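Long-range contacts in transcriptional regulator (Saccharomonospora viridis, PDB 4NEL), which probably binds DNA as a TetR-family transcriptional repressor, with a helical C-terminal domain that here holds N,N-dimethylmethanamine: residues A53-V58 with R114-D119; A67-I72 with V80-L85; R123-I128 with R152-I157; T127-I132 with D145-A150. All coordinates share one frame; numbering follows the deposited sequence.

Contact 1 of 4, residues A53-V58 with R114-D119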
loop_
_atom_site.group_PDB
_atom_site.type_symbol
_atom_site.label_atom_id
_atom_site.label_comp_id
_atom_site.label_asym_id
_atom_site.label_seq_id
_atom_site.Cartn_x
_atom_site.Cartn_y
_atom_site.Cartn_z
ATOM N N ALA A 53 -0.223 11.924 14.454
ATOM C CA ALA A 53 -0.055 12.127 12.992
ATOM C C ALA A 53 -1.212 11.442 12.248
ATOM O O ALA A 53 -1.807 12.013 11.334
ATOM C CB ALA A 53 1.286 11.583 12.515
ATOM N N LEU A 54 -1.528 10.217 12.643
ATOM C CA LEU A 54 -2.685 9.478 12.094
ATOM C C LEU A 54 -3.989 10.205 12.403
ATOM O O LEU A 54 -4.846 10.358 11.532
ATOM C CB LEU A 54 -2.713 8.045 12.631
ATOM C CG LEU A 54 -3.973 7.190 12.401
ATOM C CD1 LEU A 54 -4.465 7.174 10.961
ATOM C CD2 LEU A 54 -3.663 5.774 12.874
ATOM N N ARG A 55 -4.144 10.659 13.639
ATOM C CA ARG A 55 -5.327 11.393 14.016
ATOM C C ARG A 55 -5.505 12.624 13.152
ATOM O O ARG A 55 -6.621 12.998 12.762
ATOM C CB ARG A 55 -5.267 11.822 15.481
ATOM C CG ARG A 55 -5.273 10.673 16.454
ATOM C CD ARG A 55 -5.530 11.184 17.868
ATOM N NE ARG A 55 -4.894 10.415 18.944
ATOM C CZ ARG A 55 -5.223 9.176 19.291
ATOM N NH1 ARG A 55 -4.613 8.585 20.321
ATOM N NH2 ARG A 55 -6.153 8.517 18.606
ATOM N N ARG A 56 -4.410 13.310 12.892
ATOM C CA ARG A 56 -4.517 14.451 11.999
ATOM C C ARG A 56 -4.997 14.039 10.590
ATOM O O ARG A 56 -5.847 14.694 9.954
ATOM C CB ARG A 56 -3.164 15.111 11.909
ATOM C CG ARG A 56 -3.175 16.293 10.983
ATOM C CD ARG A 56 -1.887 17.076 11.089
ATOM N NE ARG A 56 -2.239 18.464 10.826
ATOM C CZ ARG A 56 -2.095 19.122 9.688
ATOM N NH1 ARG A 56 -1.506 18.581 8.627
ATOM N NH2 ARG A 56 -2.511 20.372 9.653
ATOM N N ASN A 57 -4.408 12.968 10.072
ATOM C CA ASN A 57 -4.791 12.443 8.753
ATOM C C ASN A 57 -6.286 12.178 8.667
ATOM O O ASN A 57 -6.930 12.504 7.658
ATOM C CB ASN A 57 -4.003 11.166 8.407
ATOM C CG ASN A 57 -2.887 11.409 7.375
ATOM O OD1 ASN A 57 -2.329 12.499 7.239
ATOM N ND2 ASN A 57 -2.599 10.369 6.616
ATOM N N VAL A 58 -6.819 11.580 9.722
ATOM C CA VAL A 58 -8.249 11.300 9.828
ATOM C C VAL A 58 -8.990 12.609 9.775
ATOM O O VAL A 58 -9.862 12.763 8.933
ATOM C CB VAL A 58 -8.597 10.528 11.097
ATOM C CG1 VAL A 58 -10.101 10.405 11.257
ATOM C CG2 VAL A 58 -7.956 9.149 11.024
ATOM N N ARG A 114 -3.135 0.073 14.490
ATOM C CA ARG A 114 -3.993 -0.824 13.696
ATOM C C ARG A 114 -5.472 -0.511 13.958
ATOM O O ARG A 114 -6.241 -0.280 13.023
ATOM C CB ARG A 114 -3.661 -2.310 14.017
ATOM C CG ARG A 114 -4.349 -3.362 13.151
ATOM C CD ARG A 114 -4.054 -4.812 13.582
ATOM N NE ARG A 114 -2.614 -5.108 13.653
ATOM C CZ ARG A 114 -1.908 -5.431 14.760
ATOM N NH1 ARG A 114 -2.493 -5.589 15.953
ATOM N NH2 ARG A 114 -0.589 -5.648 14.676
ATOM N N ASP A 115 -5.858 -0.511 15.228
ATOM C CA ASP A 115 -7.264 -0.193 15.639
ATOM C C ASP A 115 -7.720 1.132 15.068
ATOM O O ASP A 115 -8.777 1.239 14.445
ATOM C CB ASP A 115 -7.375 -0.091 17.151
ATOM C CG ASP A 115 -7.019 -1.372 17.843
ATOM O OD1 ASP A 115 -7.079 -2.438 17.184
ATOM O OD2 ASP A 115 -6.686 -1.310 19.049
ATOM N N LEU A 116 -6.869 2.136 15.236
ATOM C CA LEU A 116 -7.175 3.464 14.774
ATOM C C LEU A 116 -7.213 3.485 13.230
ATOM O O LEU A 116 -8.160 4.051 12.649
ATOM C CB LEU A 116 -6.151 4.440 15.363
ATOM C CG LEU A 116 -6.564 5.909 15.594
ATOM C CD1 LEU A 116 -5.367 6.739 16.058
ATOM C CD2 LEU A 116 -7.197 6.545 14.363
ATOM N N TYR A 117 -6.216 2.870 12.546
ATOM C CA TYR A 117 -6.263 2.839 11.091
ATOM C C TYR A 117 -7.577 2.185 10.681
ATOM O O TYR A 117 -8.220 2.623 9.734
ATOM C CB TYR A 117 -5.052 2.084 10.425
ATOM C CG TYR A 117 -5.284 1.872 8.915
ATOM C CD1 TYR A 117 -5.348 2.967 8.054
ATOM C CD2 TYR A 117 -5.521 0.608 8.378
ATOM C CE1 TYR A 117 -5.618 2.823 6.690
ATOM C CE2 TYR A 117 -5.787 0.445 7.015
ATOM C CZ TYR A 117 -5.842 1.560 6.173
ATOM O OH TYR A 117 -6.095 1.442 4.821
ATOM N N ASN A 118 -7.983 1.125 11.387
ATOM C CA ASN A 118 -9.231 0.417 11.037
ATOM C C ASN A 118 -10.502 1.251 11.270
ATOM O O ASN A 118 -11.462 1.166 10.472
ATOM C CB ASN A 118 -9.273 -0.972 11.714
ATOM C CG ASN A 118 -8.177 -1.900 11.163
ATOM O OD1 ASN A 118 -7.805 -1.786 9.997
ATOM N ND2 ASN A 118 -7.655 -2.801 11.991
ATOM N N ASP A 119 -10.482 2.078 12.304
ATOM C CA ASP A 119 -11.575 3.037 12.555
ATOM C C ASP A 119 -11.740 3.972 11.326
ATOM O O ASP A 119 -12.809 3.991 10.687
ATOM C CB ASP A 119 -11.326 3.883 13.830
ATOM C CG ASP A 119 -11.766 3.185 15.139
ATOM O OD1 ASP A 119 -11.400 1.994 15.396
ATOM O OD2 ASP A 119 -12.466 3.871 15.950
#
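The short helical segments 53-58 and 114-119 run parallel, with only 3° between their N-to-C directions. Their axes stay 10.6 Å apart, so side chains alone bridge the gap. Leu54 and Tyr117 are the closest residues by backbone, with their CA atoms 7.6 Å apart. Leu116 is the centre of the contact. It meets Leu54 tip to tip, and Leu54 CD2 lies 3.7 Å from Leu116 CD1. The other methyl, Leu116 CD2, faces Leu54 CG at 3.8 Å. Leu54 has CG opposite its backbone N (chi1 168°), which directs CG and its CD2 branch at Leu116. Its CD2 also comes to 3.9 Å from the backbone N of Tyr117.

In TetR-family regulators the helix after the helix-turn-helix unit leads into the C-terminal domain. Helix 46-69 follows the predicted DNA-binding motif in this way, and here it packs on helix 111-137, which carries part of the ligand pocket.

Arg55 starts off to the flank, but its end bends inward at chi3 and crosses Leu116 at about a right angle. Its NH2 lies 3.2 Å from Leu116 CD1, an oblique approach to the guanidinium. The charge is met elsewhere, because Arg55 NE forms a salt bridge with Glu52. Val58 adds a looser touch, with CG2 4.3 Å from Leu116 CD2. Tyr117 turns its ring edge-to-face with Trp104, a residue of the ligand pocket.

Contact 2 of 4, residues A67-I72 with V80-L85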
loop_
_atom_site.group_PDB
_atom_site.type_symbol
_atom_site.label_atom_id
_atom_site.label_comp_id
_atom_site.label_asym_id
_atom_site.label_seq_id
_atom_site.Cartn_x
_atom_site.Cartn_y
_atom_site.Cartn_z
ATOM N N ALA A 67 -16.920 19.316 3.851
ATOM C CA ALA A 67 -16.977 20.585 3.140
ATOM C C ALA A 67 -17.273 20.467 1.643
ATOM O O ALA A 67 -18.048 21.252 1.106
ATOM C CB ALA A 67 -15.681 21.359 3.357
ATOM N N GLU A 68 -16.678 19.494 0.957
ATOM C CA GLU A 68 -16.904 19.388 -0.483
ATOM C C GLU A 68 -18.039 18.514 -0.960
ATOM O O GLU A 68 -18.560 18.778 -2.032
ATOM C CB GLU A 68 -15.630 19.006 -1.217
ATOM C CG GLU A 68 -14.613 20.133 -1.198
ATOM C CD GLU A 68 -14.105 20.454 -2.587
ATOM O OE1 GLU A 68 -12.961 20.945 -2.722
ATOM O OE2 GLU A 68 -14.872 20.220 -3.550
ATOM N N LEU A 69 -18.453 17.506 -0.197
ATOM C CA LEU A 69 -19.507 16.596 -0.681
ATOM C C LEU A 69 -20.976 16.813 -0.284
ATOM O O LEU A 69 -21.863 16.481 -1.077
ATOM C CB LEU A 69 -19.155 15.158 -0.317
ATOM C CG LEU A 69 -17.828 14.636 -0.858
ATOM C CD1 LEU A 69 -17.682 13.180 -0.449
ATOM C CD2 LEU A 69 -17.737 14.789 -2.360
ATOM N N HIS A 70 -21.249 17.334 0.909
ATOM C CA HIS A 70 -22.642 17.397 1.369
ATOM C C HIS A 70 -23.541 18.112 0.374
ATOM O O HIS A 70 -24.690 17.708 0.159
ATOM C CB HIS A 70 -22.753 18.038 2.748
ATOM C CG HIS A 70 -24.047 17.743 3.446
ATOM N ND1 HIS A 70 -24.270 16.565 4.130
ATOM C CD2 HIS A 70 -25.181 18.475 3.578
ATOM C CE1 HIS A 70 -25.485 16.585 4.651
ATOM N NE2 HIS A 70 -26.059 17.733 4.330
ATOM N N THR A 71 -22.992 19.143 -0.264
ATOM C CA THR A 71 -23.732 19.951 -1.234
ATOM C C THR A 71 -23.973 19.322 -2.609
ATOM O O THR A 71 -24.848 19.786 -3.319
ATOM C CB THR A 71 -23.051 21.324 -1.428
ATOM O OG1 THR A 71 -21.640 21.142 -1.622
ATOM C CG2 THR A 71 -23.279 22.220 -0.195
ATOM N N ILE A 72 -23.222 18.286 -2.996
ATOM C CA ILE A 72 -23.407 17.704 -4.320
ATOM C C ILE A 72 -24.673 16.872 -4.311
ATOM O O ILE A 72 -24.761 15.875 -3.602
ATOM C CB ILE A 72 -22.231 16.797 -4.780
ATOM C CG1 ILE A 72 -20.882 17.464 -4.544
ATOM C CG2 ILE A 72 -22.374 16.418 -6.250
ATOM C CD1 ILE A 72 -20.750 18.838 -5.112
ATOM N N VAL A 80 -17.290 11.077 -8.088
ATOM C CA VAL A 80 -16.107 11.551 -8.832
ATOM C C VAL A 80 -15.289 12.534 -8.015
ATOM O O VAL A 80 -14.062 12.477 -8.002
ATOM C CB VAL A 80 -16.530 12.183 -10.159
ATOM C CG1 VAL A 80 -15.387 13.008 -10.773
ATOM C CG2 VAL A 80 -17.008 11.079 -11.110
ATOM N N ARG A 81 -15.985 13.466 -7.355
ATOM C CA ARG A 81 -15.336 14.423 -6.487
ATOM C C ARG A 81 -14.700 13.708 -5.267
ATOM O O ARG A 81 -13.636 14.040 -4.843
ATOM C CB ARG A 81 -16.356 15.472 -6.038
ATOM C CG ARG A 81 -15.716 16.719 -5.494
ATOM C CD ARG A 81 -16.570 17.901 -5.882
ATOM N NE ARG A 81 -15.809 19.119 -5.738
ATOM C CZ ARG A 81 -16.104 20.268 -6.332
ATOM N NH1 ARG A 81 -17.166 20.382 -7.135
ATOM N NH2 ARG A 81 -15.306 21.311 -6.135
ATOM N N LEU A 82 -15.373 12.733 -4.698
ATOM C CA LEU A 82 -14.805 11.989 -3.574
ATOM C C LEU A 82 -13.445 11.408 -3.953
ATOM O O LEU A 82 -12.470 11.491 -3.199
ATOM C CB LEU A 82 -15.800 10.917 -3.098
ATOM C CG LEU A 82 -15.373 10.016 -1.946
ATOM C CD1 LEU A 82 -16.569 9.271 -1.339
ATOM C CD2 LEU A 82 -14.315 9.049 -2.461
ATOM N N VAL A 83 -13.405 10.804 -5.128
ATOM C CA VAL A 83 -12.180 10.281 -5.642
ATOM C C VAL A 83 -11.186 11.417 -5.862
ATOM O O VAL A 83 -10.048 11.312 -5.429
ATOM C CB VAL A 83 -12.431 9.490 -6.947
ATOM C CG1 VAL A 83 -11.170 9.395 -7.799
ATOM C CG2 VAL A 83 -13.001 8.126 -6.578
ATOM N N GLU A 84 -11.593 12.527 -6.469
ATOM C CA GLU A 84 -10.610 13.562 -6.723
ATOM C C GLU A 84 -9.932 13.983 -5.440
ATOM O O GLU A 84 -8.727 14.220 -5.395
ATOM C CB GLU A 84 -11.284 14.787 -7.348
ATOM C CG GLU A 84 -10.386 16.010 -7.486
ATOM C CD GLU A 84 -9.387 15.924 -8.648
ATOM O OE1 GLU A 84 -9.673 15.220 -9.644
ATOM O OE2 GLU A 84 -8.315 16.583 -8.570
ATOM N N LEU A 85 -10.720 14.091 -4.388
ATOM C CA LEU A 85 -10.174 14.506 -3.108
ATOM C C LEU A 85 -9.141 13.522 -2.553
ATOM O O LEU A 85 -8.341 13.888 -1.704
ATOM C CB LEU A 85 -11.290 14.669 -2.088
ATOM C CG LEU A 85 -12.332 15.731 -2.380
ATOM C CD1 LEU A 85 -13.452 15.618 -1.346
ATOM C CD2 LEU A 85 -11.695 17.107 -2.394
#
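Arg81 reaches from helix 75-86 toward segment 67-72, in the last part of helix 46-69 and the turn after it. Its CB lies 4.0 Å from Leu69 CD2, as the two side chains pass alongside, pointing opposite ways. CG passes the same methyl at 4.2 Å. The chain then bends at chi2 (145°), and CD comes within 4.4 Å of Ile72 CD1. NE lies 2.6 Å from Glu68 OE2 in a salt bridge. The hydrogen bond within it is weak, with an N-H...O angle of 121°. At the tip, Arg81 NH2 stands 2.8 Å from the same Glu68 OE2. The carboxylate and guanidinium planes are turned 59° apart, so the two groups do not lie flat against each other.

The contact closes a helical hairpin, in which a type I turn from Leu69 to Ile72 lies on the way into helix 75-86. Apart from the ion pair, Leu69 CD1 rests 4.0 Å from Leu82 CB. Leu85 CD1 packs at 4.0 Å against Glu68 CB. Leu82 continues onto Trp124 and Ile128 of helix 111-137.

Contact 3 of 4, residues R123-I128 with R152-I157. With KEN (N,N-dimethylmethanamine), chain B.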
loop_
_atom_site.group_PDB
_atom_site.type_symbol
_atom_site.label_atom_id
_atom_site.label_comp_id
_atom_site.label_asym_id
_atom_site.label_seq_id
_atom_site.Cartn_x
_atom_site.Cartn_y
_atom_site.Cartn_z
ATOM N N ARG A 123 -14.654 4.366 8.268
ATOM C CA ARG A 123 -15.316 5.678 8.046
ATOM C C ARG A 123 -15.167 6.079 6.552
ATOM O O ARG A 123 -16.098 6.528 5.895
ATOM C CB ARG A 123 -14.673 6.731 8.977
ATOM C CG ARG A 123 -15.377 8.097 9.062
ATOM C CD ARG A 123 -14.658 9.134 9.954
ATOM N NE ARG A 123 -14.929 9.013 11.398
ATOM C CZ ARG A 123 -14.441 9.823 12.345
ATOM N NH1 ARG A 123 -13.647 10.845 12.025
ATOM N NH2 ARG A 123 -14.759 9.611 13.625
ATOM N N TRP A 124 -13.995 5.838 6.009
ATOM C CA TRP A 124 -13.681 6.135 4.569
ATOM C C TRP A 124 -14.520 5.219 3.654
ATOM O O TRP A 124 -15.227 5.646 2.740
ATOM C CB TRP A 124 -12.160 5.965 4.409
ATOM C CG TRP A 124 -11.671 5.767 3.049
ATOM C CD1 TRP A 124 -10.985 4.673 2.567
ATOM C CD2 TRP A 124 -11.808 6.676 1.964
ATOM N NE1 TRP A 124 -10.686 4.854 1.230
ATOM C CE2 TRP A 124 -11.172 6.072 0.828
ATOM C CE3 TRP A 124 -12.390 7.941 1.832
ATOM C CZ2 TRP A 124 -11.111 6.693 -0.419
ATOM C CZ3 TRP A 124 -12.333 8.565 0.581
ATOM C CH2 TRP A 124 -11.698 7.930 -0.534
ATOM N N TYR A 125 -14.462 3.939 3.968
ATOM C CA TYR A 125 -15.237 2.915 3.317
ATOM C C TYR A 125 -16.748 3.163 3.331
ATOM O O TYR A 125 -17.440 2.892 2.313
ATOM C CB TYR A 125 -14.925 1.580 4.015
ATOM C CG TYR A 125 -15.701 0.423 3.509
ATOM C CD1 TYR A 125 -15.230 -0.350 2.459
ATOM C CD2 TYR A 125 -16.888 0.075 4.081
ATOM C CE1 TYR A 125 -15.945 -1.426 1.987
ATOM C CE2 TYR A 125 -17.623 -1.002 3.615
ATOM C CZ TYR A 125 -17.131 -1.754 2.572
ATOM O OH TYR A 125 -17.858 -2.808 2.108
ATOM N N GLN A 126 -17.294 3.610 4.481
ATOM C CA GLN A 126 -18.742 3.867 4.555
ATOM C C GLN A 126 -19.162 5.071 3.733
ATOM O O GLN A 126 -20.246 5.110 3.181
ATOM C CB GLN A 126 -19.263 4.064 6.013
ATOM C CG GLN A 126 -18.849 3.019 7.050
ATOM C CD GLN A 126 -18.908 1.544 6.612
ATOM O OE1 GLN A 126 -18.007 0.749 6.962
ATOM N NE2 GLN A 126 -19.957 1.161 5.870
ATOM N N THR A 127 -18.325 6.081 3.671
ATOM C CA THR A 127 -18.652 7.200 2.827
ATOM C C THR A 127 -18.784 6.739 1.368
ATOM O O THR A 127 -19.691 7.158 0.639
ATOM C CB THR A 127 -17.575 8.262 2.889
ATOM O OG1 THR A 127 -17.342 8.593 4.257
ATOM C CG2 THR A 127 -18.017 9.500 2.140
ATOM N N ILE A 128 -17.890 5.865 0.930
ATOM C CA ILE A 128 -17.953 5.404 -0.451
ATOM C C ILE A 128 -19.181 4.590 -0.660
ATOM O O ILE A 128 -19.957 4.831 -1.592
ATOM C CB ILE A 128 -16.708 4.571 -0.839
ATOM C CG1 ILE A 128 -15.448 5.471 -0.844
ATOM C CG2 ILE A 128 -16.958 3.884 -2.159
ATOM C CD1 ILE A 128 -14.177 4.780 -1.295
ATOM N N ARG A 152 -13.855 -2.901 -3.646
ATOM C CA ARG A 152 -13.079 -2.889 -4.910
ATOM C C ARG A 152 -12.561 -1.490 -5.223
ATOM O O ARG A 152 -11.410 -1.334 -5.587
ATOM C CB ARG A 152 -13.915 -3.411 -6.066
ATOM C CG ARG A 152 -13.137 -3.568 -7.361
ATOM C CD ARG A 152 -13.887 -4.444 -8.345
ATOM N NE ARG A 152 -13.987 -5.797 -7.810
ATOM C CZ ARG A 152 -14.713 -6.733 -8.359
ATOM N NH1 ARG A 152 -14.768 -7.941 -7.802
ATOM N NH2 ARG A 152 -15.360 -6.457 -9.472
ATOM N N LEU A 153 -13.413 -0.469 -5.115
ATOM C CA LEU A 153 -12.994 0.897 -5.381
ATOM C C LEU A 153 -11.990 1.402 -4.358
ATOM O O LEU A 153 -11.017 2.027 -4.755
ATOM C CB LEU A 153 -14.204 1.842 -5.520
ATOM C CG LEU A 153 -13.904 3.318 -5.699
ATOM C CD1 LEU A 153 -13.153 3.523 -6.994
ATOM C CD2 LEU A 153 -15.192 4.100 -5.768
ATOM N N SER A 154 -12.169 1.127 -3.049
ATOM C CA SER A 154 -11.174 1.599 -2.100
ATOM C C SER A 154 -9.844 0.857 -2.340
ATOM O O SER A 154 -8.771 1.436 -2.258
ATOM C CB SER A 154 -11.641 1.419 -0.664
ATOM O OG SER A 154 -12.030 0.076 -0.449
ATOM N N ALA A 155 -9.906 -0.433 -2.640
ATOM C CA ALA A 155 -8.663 -1.165 -2.884
ATOM C C ALA A 155 -7.908 -0.599 -4.101
ATOM O O ALA A 155 -6.682 -0.481 -4.101
ATOM C CB ALA A 155 -8.958 -2.642 -3.088
ATOM N N LEU A 156 -8.652 -0.300 -5.153
ATOM C CA LEU A 156 -8.071 0.253 -6.369
ATOM C C LEU A 156 -7.441 1.605 -6.150
ATOM O O LEU A 156 -6.387 1.911 -6.699
ATOM C CB LEU A 156 -9.160 0.333 -7.423
ATOM C CG LEU A 156 -8.834 0.782 -8.817
ATOM C CD1 LEU A 156 -7.734 -0.176 -9.390
ATOM C CD2 LEU A 156 -10.159 0.689 -9.598
ATOM N N ILE A 157 -8.086 2.433 -5.310
ATOM C CA ILE A 157 -7.571 3.714 -4.991
ATOM C C ILE A 157 -6.227 3.562 -4.311
ATOM O O ILE A 157 -5.219 4.202 -4.718
ATOM C CB ILE A 157 -8.559 4.504 -4.124
ATOM C CG1 ILE A 157 -9.757 4.938 -4.936
ATOM C CG2 ILE A 157 -7.867 5.669 -3.468
ATOM C CD1 ILE A 157 -10.928 5.544 -4.122
HETATM C CA1 KEN B . -7.883 5.933 3.573
HETATM C CB1 KEN B . -5.871 5.016 2.612
HETATM C CC1 KEN B . -6.981 6.905 1.492
HETATM N NE1 KEN B . -7.157 5.673 2.305
HETATM O O HOH W 1 -9.077 3.986 -0.377
#
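The Trp124 ring is held between a bound ligand and an isoleucine of its own helix, with Ile157 of the facing helix at its edge. N,N-dimethylmethanamine lies over one face, its CA1 3.5 Å from Trp124 CD1. Over the opposite face sits Ile128 CD1, 3.7 Å above the ring plane and offset toward the rim. At the ring edge, near its plane, Ile157 CD1 touches Trp124 CZ2 at 3.9 Å.

Trp124 belongs to the ligand pocket with Gln86, Trp104 and Asp158. In TetR-family proteins the C-terminal domain commonly houses such a ligand pocket, and here segments 123-128 and 152-157, on helices 111-137 and 146-166, cross at 123° beside it. A water may link Trp124 NE1 to Ser154 O, but its 2.4 Å distance from Trp124 NE1 is too short to be trusted.

Further along, Ile128 CG2 meets Leu153 CD2 at 4.0 Å. Ser154 presents CB to Trp124 NE1, also at 4.0 Å. Its OG sits between the backbone N and the carbonyl carbon (chi1 53°) and bonds to Ala150 O of its own helix and to Tyr121 OH. The same OG lies near the edge of the Tyr125 ring, whose OH bonds to Asp147. Ala155 and Leu156 pack against Leu156 and Ala155 of the second subunit.

Contact 4 of 4, residues T127-I132 with D145-A150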
loop_
_atom_site.group_PDB
_atom_site.type_symbol
_atom_site.label_atom_id
_atom_site.label_comp_id
_atom_site.label_asym_id
_atom_site.label_seq_id
_atom_site.Cartn_x
_atom_site.Cartn_y
_atom_site.Cartn_z
ATOM N N THR A 127 -18.325 6.081 3.671
ATOM C CA THR A 127 -18.652 7.200 2.827
ATOM C C THR A 127 -18.784 6.739 1.368
ATOM O O THR A 127 -19.691 7.158 0.639
ATOM C CB THR A 127 -17.575 8.262 2.889
ATOM O OG1 THR A 127 -17.342 8.593 4.257
ATOM C CG2 THR A 127 -18.017 9.500 2.140
ATOM N N ILE A 128 -17.890 5.865 0.930
ATOM C CA ILE A 128 -17.953 5.404 -0.451
ATOM C C ILE A 128 -19.181 4.590 -0.660
ATOM O O ILE A 128 -19.957 4.831 -1.592
ATOM C CB ILE A 128 -16.708 4.571 -0.839
ATOM C CG1 ILE A 128 -15.448 5.471 -0.844
ATOM C CG2 ILE A 128 -16.958 3.884 -2.159
ATOM C CD1 ILE A 128 -14.177 4.780 -1.295
ATOM N N ALA A 129 -19.390 3.613 0.222
ATOM C CA ALA A 129 -20.597 2.777 0.173
ATOM C C ALA A 129 -21.898 3.605 0.160
ATOM O O ALA A 129 -22.801 3.381 -0.670
ATOM C CB ALA A 129 -20.585 1.743 1.309
HETATM N N MSE A 130 -21.990 4.579 1.039
HETATM C CA MSE A 130 -23.230 5.385 1.081
HETATM C C MSE A 130 -23.479 6.159 -0.161
HETATM O O MSE A 130 -24.625 6.312 -0.585
HETATM C CB MSE A 130 -23.135 6.422 2.143
HETATM C CG MSE A 130 -24.470 7.199 2.209
HETATM SE SE MSE A 130 -24.620 7.621 4.097
HETATM C CE MSE A 130 -22.689 8.196 4.206
ATOM N N THR A 131 -22.405 6.683 -0.740
ATOM C CA THR A 131 -22.507 7.407 -1.972
ATOM C C THR A 131 -22.975 6.409 -3.024
ATOM O O THR A 131 -23.821 6.703 -3.831
ATOM C CB THR A 131 -21.143 7.996 -2.386
ATOM O OG1 THR A 131 -20.646 8.872 -1.361
ATOM C CG2 THR A 131 -21.227 8.740 -3.681
ATOM N N ILE A 132 -22.438 5.203 -3.023
ATOM C CA ILE A 132 -22.870 4.256 -4.020
ATOM C C ILE A 132 -24.346 3.936 -3.792
ATOM O O ILE A 132 -25.118 3.841 -4.727
ATOM C CB ILE A 132 -21.963 2.999 -4.073
ATOM C CG1 ILE A 132 -20.559 3.363 -4.648
ATOM C CG2 ILE A 132 -22.617 1.913 -4.928
ATOM C CD1 ILE A 132 -19.436 2.406 -4.270
ATOM N N ASP A 145 -23.762 -5.187 -5.319
ATOM C CA ASP A 145 -23.511 -5.052 -3.910
ATOM C C ASP A 145 -22.614 -3.817 -3.700
ATOM O O ASP A 145 -21.532 -3.694 -4.275
ATOM C CB ASP A 145 -22.911 -6.359 -3.374
ATOM C CG ASP A 145 -22.685 -6.334 -1.881
ATOM O OD1 ASP A 145 -22.458 -5.249 -1.331
ATOM O OD2 ASP A 145 -22.713 -7.409 -1.252
ATOM N N ALA A 146 -23.112 -2.879 -2.907
ATOM C CA ALA A 146 -22.396 -1.635 -2.623
ATOM C C ALA A 146 -21.145 -1.844 -1.802
ATOM O O ALA A 146 -20.204 -1.096 -1.942
ATOM C CB ALA A 146 -23.306 -0.643 -1.913
ATOM N N ASP A 147 -21.152 -2.810 -0.904
ATOM C CA ASP A 147 -19.974 -3.099 -0.071
ATOM C C ASP A 147 -18.872 -3.743 -0.903
ATOM O O ASP A 147 -17.706 -3.441 -0.717
ATOM C CB ASP A 147 -20.338 -4.002 1.118
ATOM C CG ASP A 147 -21.077 -3.243 2.242
ATOM O OD1 ASP A 147 -20.571 -2.232 2.766
ATOM O OD2 ASP A 147 -22.161 -3.696 2.630
ATOM N N GLU A 148 -19.259 -4.623 -1.816
ATOM C CA GLU A 148 -18.289 -5.243 -2.729
ATOM C C GLU A 148 -17.713 -4.200 -3.653
ATOM O O GLU A 148 -16.547 -4.202 -3.951
ATOM C CB GLU A 148 -18.935 -6.301 -3.624
ATOM C CG GLU A 148 -19.048 -7.690 -3.013
ATOM C CD GLU A 148 -19.628 -8.721 -3.984
ATOM O OE1 GLU A 148 -20.002 -8.348 -5.123
ATOM O OE2 GLU A 148 -19.725 -9.916 -3.601
ATOM N N LEU A 149 -18.574 -3.315 -4.117
ATOM C CA LEU A 149 -18.184 -2.248 -5.012
ATOM C C LEU A 149 -17.282 -1.266 -4.274
ATOM O O LEU A 149 -16.267 -0.847 -4.812
ATOM C CB LEU A 149 -19.434 -1.603 -5.523
ATOM C CG LEU A 149 -19.573 -1.122 -6.943
ATOM C CD1 LEU A 149 -18.968 -2.043 -8.014
ATOM C CD2 LEU A 149 -21.085 -0.965 -7.143
ATOM N N ALA A 150 -17.653 -0.919 -3.040
ATOM C CA ALA A 150 -16.860 -0.050 -2.199
ATOM C C ALA A 150 -15.507 -0.670 -1.832
ATOM O O ALA A 150 -14.515 0.066 -1.733
ATOM C CB ALA A 150 -17.593 0.295 -0.935
#
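Ile132 spreads its two branches over segment 145-150. Its CG2 stands opposite the backbone N and touches both Leu149 CD2 at 3.9 Å and Ala146 CB at 4.0 Å. CG1 lies opposite the carbonyl carbon instead (chi1 -70°). The chain then extends at chi2 (157°), carrying CD1 to 4.0 Å from the backbone N of Ala150. One turn earlier, Ile128 has the same chi1 setting and lays CG2 3.8 Å from Ala150 CB. Ala129 CB meets Ala150 CB at 4.0 Å. These small side chains let the CA atoms of Ala129 and Ala150 come within 5.3 Å.

Asp145 caps the second helix. Its OD1 accepts from Asp147 N, nearly along the C-O axis, and from Glu148 N, above the carboxylate plane. Asp147 starts away from segment 127-132, but its carboxylate bends back, with OD1 bonded to Tyr125 OH and OD2 to Arg133 in a salt bridge. The axes of 127-132 and 146-150 approach to 8.7 Å at 128°, a close alanine-lined crossing between helices 111-137 and 146-166 in the C-terminal domain of a TetR-family regulator.

In the fold
Contacts 1, 3 and 4 all use helix 111-137, which runs through the C-terminal domain. Contacts 1 and 2 share helix 46-69 at different points, their centres about 21 Å apart. Contact 2 lies between the two segments of contact 1 in sequence. Contacts 3 and 4 come later and start from overlapping segments; they join the same two helices, with centres about 7 Å apart. Leu82 ties contact 2 to both, packing on Trp124, Thr127 and Ile128. Val58 of contact 1 touches Arg123 of contact 3. Packing thus runs from the helix after the predicted DNA-binding motif to the ligand pocket and the second subunit, consistent with ligand-responsive regulation.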